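Local structure of DNA polymerase III, gamma subunit-related protein (2GNO) at residues A[215-229]-A[284-298]. The protein probably binds DNA and is related to the gamma subunit of DNA polymerase III, a clamp-loader component. Residues are numbered along the deposited sequence; the frame is centred on the assembly and turned at random.
Sequences ERFSKVESKEFFALF and KLTLMNILAIHRERK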
loop_
_atom_site.group_PDB
_atom_site.type_symbol
_atom_site.label_atom_id
_atom_site.label_comp_id
_atom_site.label_asym_id
_atom_site.label_seq_id
_atom_site.Cartn_x
_atom_site.Cartn_y
_atom_site.Cartn_z
ATOM N N GLU A 215 -2.403 -11.260 18.426
ATOM C CA GLU A 215 -2.602 -11.212 19.861
ATOM C C GLU A 215 -3.279 -12.493 20.328
ATOM O O GLU A 215 -2.968 -12.971 21.404
ATOM C CB GLU A 215 -3.400 -9.952 20.281
ATOM C CG GLU A 215 -3.532 -9.714 21.799
ATOM C CD GLU A 215 -2.217 -9.424 22.509
ATOM O OE1 GLU A 215 -1.163 -9.273 21.864
ATOM O OE2 GLU A 215 -2.236 -9.346 23.743
ATOM N N ARG A 216 -4.186 -13.057 19.526
ATOM C CA ARG A 216 -4.834 -14.321 19.887
ATOM C C ARG A 216 -3.847 -15.447 19.869
ATOM O O ARG A 216 -3.920 -16.308 20.733
ATOM C CB ARG A 216 -6.003 -14.644 18.991
ATOM C CG ARG A 216 -7.093 -13.675 19.204
ATOM C CD ARG A 216 -8.287 -13.953 18.415
ATOM N NE ARG A 216 -9.248 -12.886 18.658
ATOM C CZ ARG A 216 -10.501 -12.873 18.229
ATOM N NH1 ARG A 216 -11.032 -13.916 17.593
ATOM N NH2 ARG A 216 -11.246 -11.814 18.526
ATOM N N PHE A 217 -2.955 -15.473 18.881
ATOM C CA PHE A 217 -1.930 -16.497 18.851
ATOM C C PHE A 217 -0.956 -16.288 19.985
ATOM O O PHE A 217 -0.441 -17.252 20.493
ATOM C CB PHE A 217 -1.199 -16.609 17.509
ATOM C CG PHE A 217 -1.983 -17.347 16.472
ATOM C CD1 PHE A 217 -2.083 -18.730 16.537
ATOM C CD2 PHE A 217 -2.554 -16.699 15.419
ATOM C CE1 PHE A 217 -2.777 -19.434 15.610
ATOM C CE2 PHE A 217 -3.256 -17.420 14.454
ATOM C CZ PHE A 217 -3.357 -18.781 14.552
ATOM N N SER A 218 -0.692 -15.041 20.365
ATOM C CA SER A 218 0.188 -14.743 21.492
ATOM C C SER A 218 -0.403 -15.139 22.869
ATOM O O SER A 218 0.317 -15.649 23.731
ATOM C CB SER A 218 0.507 -13.241 21.499
ATOM O OG SER A 218 1.430 -12.918 22.540
ATOM N N LYS A 219 -1.702 -14.931 23.060
ATOM C CA LYS A 219 -2.378 -15.193 24.330
ATOM C C LYS A 219 -3.222 -16.452 24.488
ATOM O O LYS A 219 -3.638 -16.744 25.613
ATOM C CB LYS A 219 -3.287 -14.006 24.664
ATOM C CG LYS A 219 -2.593 -12.660 24.806
ATOM C CD LYS A 219 -1.540 -12.624 25.904
ATOM C CE LYS A 219 -1.028 -11.204 26.096
ATOM N NZ LYS A 219 -0.007 -11.091 27.169
ATOM N N VAL A 220 -3.544 -17.160 23.415
ATOM C CA VAL A 220 -4.350 -18.380 23.552
ATOM C C VAL A 220 -3.670 -19.341 24.528
ATOM O O VAL A 220 -2.459 -19.410 24.563
ATOM C CB VAL A 220 -4.585 -19.086 22.202
ATOM C CG1 VAL A 220 -3.263 -19.497 21.506
ATOM C CG2 VAL A 220 -5.502 -20.271 22.363
ATOM N N GLU A 221 -4.437 -20.056 25.340
ATOM C CA GLU A 221 -3.832 -20.987 26.290
ATOM C C GLU A 221 -3.048 -22.058 25.505
ATOM O O GLU A 221 -3.436 -22.468 24.406
ATOM C CB GLU A 221 -4.863 -21.562 27.259
ATOM C CG GLU A 221 -5.870 -22.486 26.652
ATOM C CD GLU A 221 -6.983 -22.854 27.618
ATOM O OE1 GLU A 221 -6.842 -22.641 28.844
ATOM O OE2 GLU A 221 -8.007 -23.378 27.136
ATOM N N SER A 222 -1.921 -22.461 26.078
ATOM C CA SER A 222 -0.985 -23.420 25.465
ATOM C C SER A 222 -1.669 -24.640 24.823
ATOM O O SER A 222 -1.395 -24.986 23.663
ATOM C CB SER A 222 0.089 -23.758 26.506
ATOM O OG SER A 222 1.176 -24.475 25.977
ATOM N N LYS A 223 -2.579 -25.252 25.571
ATOM C CA LYS A 223 -3.362 -26.402 25.114
ATOM C C LYS A 223 -4.180 -26.160 23.835
ATOM O O LYS A 223 -4.396 -27.100 23.073
ATOM C CB LYS A 223 -4.334 -26.825 26.240
ATOM C CG LYS A 223 -5.320 -27.962 25.913
ATOM C CD LYS A 223 -6.225 -28.246 27.087
ATOM C CE LYS A 223 -7.261 -29.305 26.746
ATOM N NZ LYS A 223 -8.044 -29.692 27.945
ATOM N N GLU A 224 -4.598 -24.914 23.602
ATOM C CA GLU A 224 -5.454 -24.543 22.460
ATOM C C GLU A 224 -4.748 -23.834 21.301
ATOM O O GLU A 224 -5.402 -23.517 20.330
ATOM C CB GLU A 224 -6.646 -23.683 22.946
ATOM C CG GLU A 224 -7.491 -24.291 24.085
ATOM C CD GLU A 224 -8.144 -25.631 23.753
ATOM O OE1 GLU A 224 -8.277 -25.973 22.557
ATOM O OE2 GLU A 224 -8.551 -26.341 24.708
ATOM N N PHE A 225 -3.434 -23.633 21.360
ATOM C CA PHE A 225 -2.721 -22.972 20.275
ATOM C C PHE A 225 -2.911 -23.631 18.901
ATOM O O PHE A 225 -3.224 -22.936 17.937
ATOM C CB PHE A 225 -1.219 -22.889 20.549
ATOM C CG PHE A 225 -0.440 -22.219 19.451
ATOM C CD1 PHE A 225 0.068 -22.948 18.374
ATOM C CD2 PHE A 225 -0.205 -20.853 19.499
ATOM C CE1 PHE A 225 0.779 -22.317 17.369
ATOM C CE2 PHE A 225 0.518 -20.226 18.510
ATOM C CZ PHE A 225 1.016 -20.950 17.450
ATOM N N PHE A 226 -2.663 -24.939 18.801
ATOM C CA PHE A 226 -2.829 -25.622 17.508
ATOM C C PHE A 226 -4.252 -25.756 17.036
ATOM O O PHE A 226 -4.458 -25.943 15.843
ATOM C CB PHE A 226 -2.027 -26.930 17.387
ATOM C CG PHE A 226 -0.579 -26.687 17.083
ATOM C CD1 PHE A 226 -0.190 -26.337 15.798
ATOM C CD2 PHE A 226 0.381 -26.765 18.061
ATOM C CE1 PHE A 226 1.131 -26.065 15.501
ATOM C CE2 PHE A 226 1.714 -26.519 17.761
ATOM C CZ PHE A 226 2.084 -26.166 16.479
ATOM N N ALA A 227 -5.223 -25.638 17.941
ATOM C CA ALA A 227 -6.609 -25.683 17.563
ATOM C C ALA A 227 -6.854 -24.390 16.797
ATOM O O ALA A 227 -7.430 -24.423 15.702
ATOM C CB ALA A 227 -7.511 -25.789 18.785
ATOM N N LEU A 228 -6.380 -23.259 17.342
ATOM C CA LEU A 228 -6.531 -21.963 16.669
ATOM C C LEU A 228 -5.799 -22.001 15.336
ATOM O O LEU A 228 -6.329 -21.573 14.331
ATOM C CB LEU A 228 -5.964 -20.827 17.533
ATOM C CG LEU A 228 -6.095 -19.395 17.002
ATOM C CD1 LEU A 228 -7.557 -19.017 16.728
ATOM C CD2 LEU A 228 -5.473 -18.433 17.965
ATOM N N PHE A 229 -4.575 -22.518 15.334
ATOM C CA PHE A 229 -3.775 -22.608 14.109
ATOM C C PHE A 229 -4.467 -23.405 13.015
ATOM O O PHE A 229 -4.492 -22.966 11.866
ATOM C CB PHE A 229 -2.419 -23.226 14.410
ATOM C CG PHE A 229 -1.495 -23.251 13.242
ATOM C CD1 PHE A 229 -0.729 -22.141 12.940
ATOM C CD2 PHE A 229 -1.348 -24.399 12.476
ATOM C CE1 PHE A 229 0.146 -22.163 11.888
ATOM C CE2 PHE A 229 -0.479 -24.423 11.419
ATOM C CZ PHE A 229 0.262 -23.301 11.124
ATOM N N LYS A 284 2.073 -23.406 5.695
ATOM C CA LYS A 284 1.780 -23.830 7.087
ATOM C C LYS A 284 3.007 -23.876 7.983
ATOM O O LYS A 284 2.959 -23.436 9.125
ATOM C CB LYS A 284 1.023 -25.161 7.123
ATOM C CG LYS A 284 -0.370 -25.069 6.514
ATOM C CD LYS A 284 -1.134 -26.390 6.587
ATOM C CE LYS A 284 -2.486 -26.283 5.865
ATOM N NZ LYS A 284 -3.297 -27.533 5.925
ATOM N N LEU A 285 4.105 -24.414 7.469
ATOM C CA LEU A 285 5.346 -24.452 8.243
ATOM C C LEU A 285 5.837 -23.033 8.528
ATOM O O LEU A 285 6.263 -22.737 9.642
ATOM C CB LEU A 285 6.424 -25.198 7.465
ATOM C CG LEU A 285 7.793 -25.385 8.092
ATOM C CD1 LEU A 285 7.708 -26.269 9.341
ATOM C CD2 LEU A 285 8.705 -25.993 7.044
ATOM N N THR A 286 5.783 -22.157 7.525
ATOM C CA THR A 286 6.233 -20.780 7.704
ATOM C C THR A 286 5.338 -20.022 8.695
ATOM O O THR A 286 5.859 -19.324 9.577
ATOM C CB THR A 286 6.322 -20.008 6.361
ATOM O OG1 THR A 286 7.212 -20.691 5.461
ATOM C CG2 THR A 286 6.818 -18.588 6.584
ATOM N N LEU A 287 4.015 -20.143 8.536
ATOM C CA LEU A 287 3.058 -19.468 9.426
ATOM C C LEU A 287 3.278 -19.922 10.873
ATOM O O LEU A 287 3.367 -19.110 11.766
ATOM C CB LEU A 287 1.614 -19.722 8.976
ATOM C CG LEU A 287 0.489 -18.964 9.726
ATOM C CD1 LEU A 287 0.618 -17.479 9.547
ATOM C CD2 LEU A 287 -0.856 -19.407 9.211
HETATM N N MSE A 288 3.422 -21.229 11.072
HETATM C CA MSE A 288 3.685 -21.800 12.377
HETATM C C MSE A 288 4.902 -21.186 13.028
HETATM O O MSE A 288 4.865 -20.818 14.198
HETATM C CB MSE A 288 3.961 -23.298 12.252
HETATM C CG MSE A 288 4.093 -23.960 13.593
HETATM SE SE MSE A 288 4.400 -25.811 13.386
HETATM C CE MSE A 288 6.263 -25.831 12.763
ATOM N N ASN A 289 5.978 -21.080 12.259
ATOM C CA ASN A 289 7.226 -20.524 12.765
ATOM C C ASN A 289 7.160 -19.036 13.117
ATOM O O ASN A 289 7.654 -18.677 14.158
ATOM C CB ASN A 289 8.384 -20.841 11.810
ATOM C CG ASN A 289 8.765 -22.339 11.793
ATOM O OD1 ASN A 289 8.784 -23.018 12.825
ATOM N ND2 ASN A 289 9.161 -22.818 10.629
ATOM N N ILE A 290 6.564 -18.189 12.274
ATOM C CA ILE A 290 6.489 -16.742 12.580
ATOM C C ILE A 290 5.626 -16.494 13.829
ATOM O O ILE A 290 5.982 -15.698 14.691
ATOM C CB ILE A 290 6.013 -15.865 11.370
ATOM C CG1 ILE A 290 4.535 -16.074 10.994
ATOM C CG2 ILE A 290 6.916 -16.098 10.154
ATOM C CD1 ILE A 290 4.046 -15.169 9.873
ATOM N N LEU A 291 4.498 -17.185 13.905
ATOM C CA LEU A 291 3.575 -17.083 15.031
ATOM C C LEU A 291 4.208 -17.574 16.320
ATOM O O LEU A 291 4.003 -16.954 17.377
ATOM C CB LEU A 291 2.295 -17.863 14.751
ATOM C CG LEU A 291 1.374 -17.314 13.692
ATOM C CD1 LEU A 291 0.233 -18.288 13.453
ATOM C CD2 LEU A 291 0.824 -15.946 14.091
ATOM N N ALA A 292 4.959 -18.673 16.240
ATOM C CA ALA A 292 5.670 -19.207 17.398
ATOM C C ALA A 292 6.726 -18.210 17.822
ATOM O O ALA A 292 6.892 -17.980 19.010
ATOM C CB ALA A 292 6.316 -20.551 17.092
ATOM N N ILE A 293 7.436 -17.615 16.847
ATOM C CA ILE A 293 8.447 -16.597 17.145
ATOM C C ILE A 293 7.807 -15.445 17.932
ATOM O O ILE A 293 8.342 -15.020 18.959
ATOM C CB ILE A 293 9.130 -16.069 15.825
ATOM C CG1 ILE A 293 10.096 -17.131 15.275
ATOM C CG2 ILE A 293 9.921 -14.787 16.071
ATOM C CD1 ILE A 293 10.559 -16.882 13.818
ATOM N N HIS A 294 6.684 -14.956 17.433
ATOM C CA HIS A 294 5.948 -13.852 18.046
ATOM C C HIS A 294 5.420 -14.179 19.444
ATOM O O HIS A 294 5.586 -13.386 20.375
ATOM C CB HIS A 294 4.794 -13.432 17.138
ATOM C CG HIS A 294 3.936 -12.340 17.711
ATOM N ND1 HIS A 294 4.373 -11.038 17.843
ATOM C CD2 HIS A 294 2.655 -12.352 18.151
ATOM C CE1 HIS A 294 3.400 -10.301 18.348
ATOM N NE2 HIS A 294 2.352 -11.078 18.556
ATOM N N ARG A 295 4.789 -15.342 19.563
ATOM C CA ARG A 295 4.245 -15.829 20.826
ATOM C C ARG A 295 5.318 -15.952 21.901
ATOM O O ARG A 295 5.120 -15.495 23.028
ATOM C CB ARG A 295 3.555 -17.171 20.610
ATOM C CG ARG A 295 3.028 -17.845 21.874
ATOM C CD ARG A 295 2.383 -19.129 21.513
ATOM N NE ARG A 295 1.916 -19.911 22.686
ATOM C CZ ARG A 295 0.771 -19.697 23.342
ATOM N NH1 ARG A 295 -0.064 -18.734 22.976
ATOM N NH2 ARG A 295 0.433 -20.488 24.355
ATOM N N GLU A 296 6.452 -16.543 21.558
ATOM C CA GLU A 296 7.526 -16.725 22.522
ATOM C C GLU A 296 8.228 -15.409 22.850
ATOM O O GLU A 296 8.652 -15.224 23.993
ATOM C CB GLU A 296 8.482 -17.840 22.076
ATOM C CG GLU A 296 7.759 -19.207 21.807
ATOM C CD GLU A 296 6.956 -19.786 23.002
ATOM O OE1 GLU A 296 7.316 -19.547 24.173
ATOM O OE2 GLU A 296 5.967 -20.507 22.738
ATOM N N ARG A 297 8.326 -14.502 21.878
ATOM C CA ARG A 297 8.930 -13.173 22.076
ATOM C C ARG A 297 8.081 -12.408 23.094
ATOM O O ARG A 297 8.612 -11.798 24.015
ATOM C CB ARG A 297 9.010 -12.410 20.743
ATOM C CG ARG A 297 9.748 -11.057 20.769
ATOM C CD ARG A 297 11.230 -11.211 21.134
ATOM N NE ARG A 297 11.944 -9.935 21.058
ATOM N N LYS A 298 6.765 -12.451 22.923
ATOM C CA LYS A 298 5.833 -11.825 23.869
ATOM C C LYS A 298 5.810 -12.435 25.284
ATOM O O LYS A 298 5.407 -11.756 26.213
ATOM C CB LYS A 298 4.406 -11.756 23.303
ATOM C CG LYS A 298 4.010 -10.416 22.663
ATOM C CD LYS A 298 4.904 -9.820 21.606
ATOM C CE LYS A 298 4.433 -8.385 21.301
ATOM N NZ LYS A 298 3.002 -8.255 20.892
HETATM O O HOH W 1 0.510 -9.490 19.669
#
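The ring of Phe-217 is clamped between two leucines: Leu-291 CD1 stands 3.6 Å from the ring centroid, almost on its normal, in a CH-pi contact, while Leu-228 CD2 lies off-centre on the opposite face. This sandwich belongs to the helical C-terminal domain, where the end of helix 203-219, the turn after it and the start of helix 225-235 pack against helix 283-298, a worked example of one arginine gathering carbonyls at and just past a helix end. Phe-229 is a knob in the hole formed by Lys-284, Leu-287, Met-288 and Leu-291, its ring edge directed at Leu-291 CD1 and Lys-284 O. Phe-226 offers its edge to the selenium of selenomethionine Met-288, a Met-aromatic contact at 3.9 Å from CZ, and has Phe-225 CD1 over one face. Arg-295 runs extended from CG to NE, CG anti to the backbone N (chi1 176°), and Phe-225 CD2 lies over one face of its guanidinium, the planes 53° apart. NH1 donates to Phe-217 O at 2.9 Å. At the guanidinium edge NH1 and NH2 grip Val-220 O end-on, NH1 on a lone pair at 3.0 Å. With only an alanine in place of Arg-295, both carbonyls would probably lose these donors and the turn its tie to helix 283-298. Near Lys-298, a water donates to Glu-215 OE1 and also bonds to His-294 NE2, 2.7 Å away.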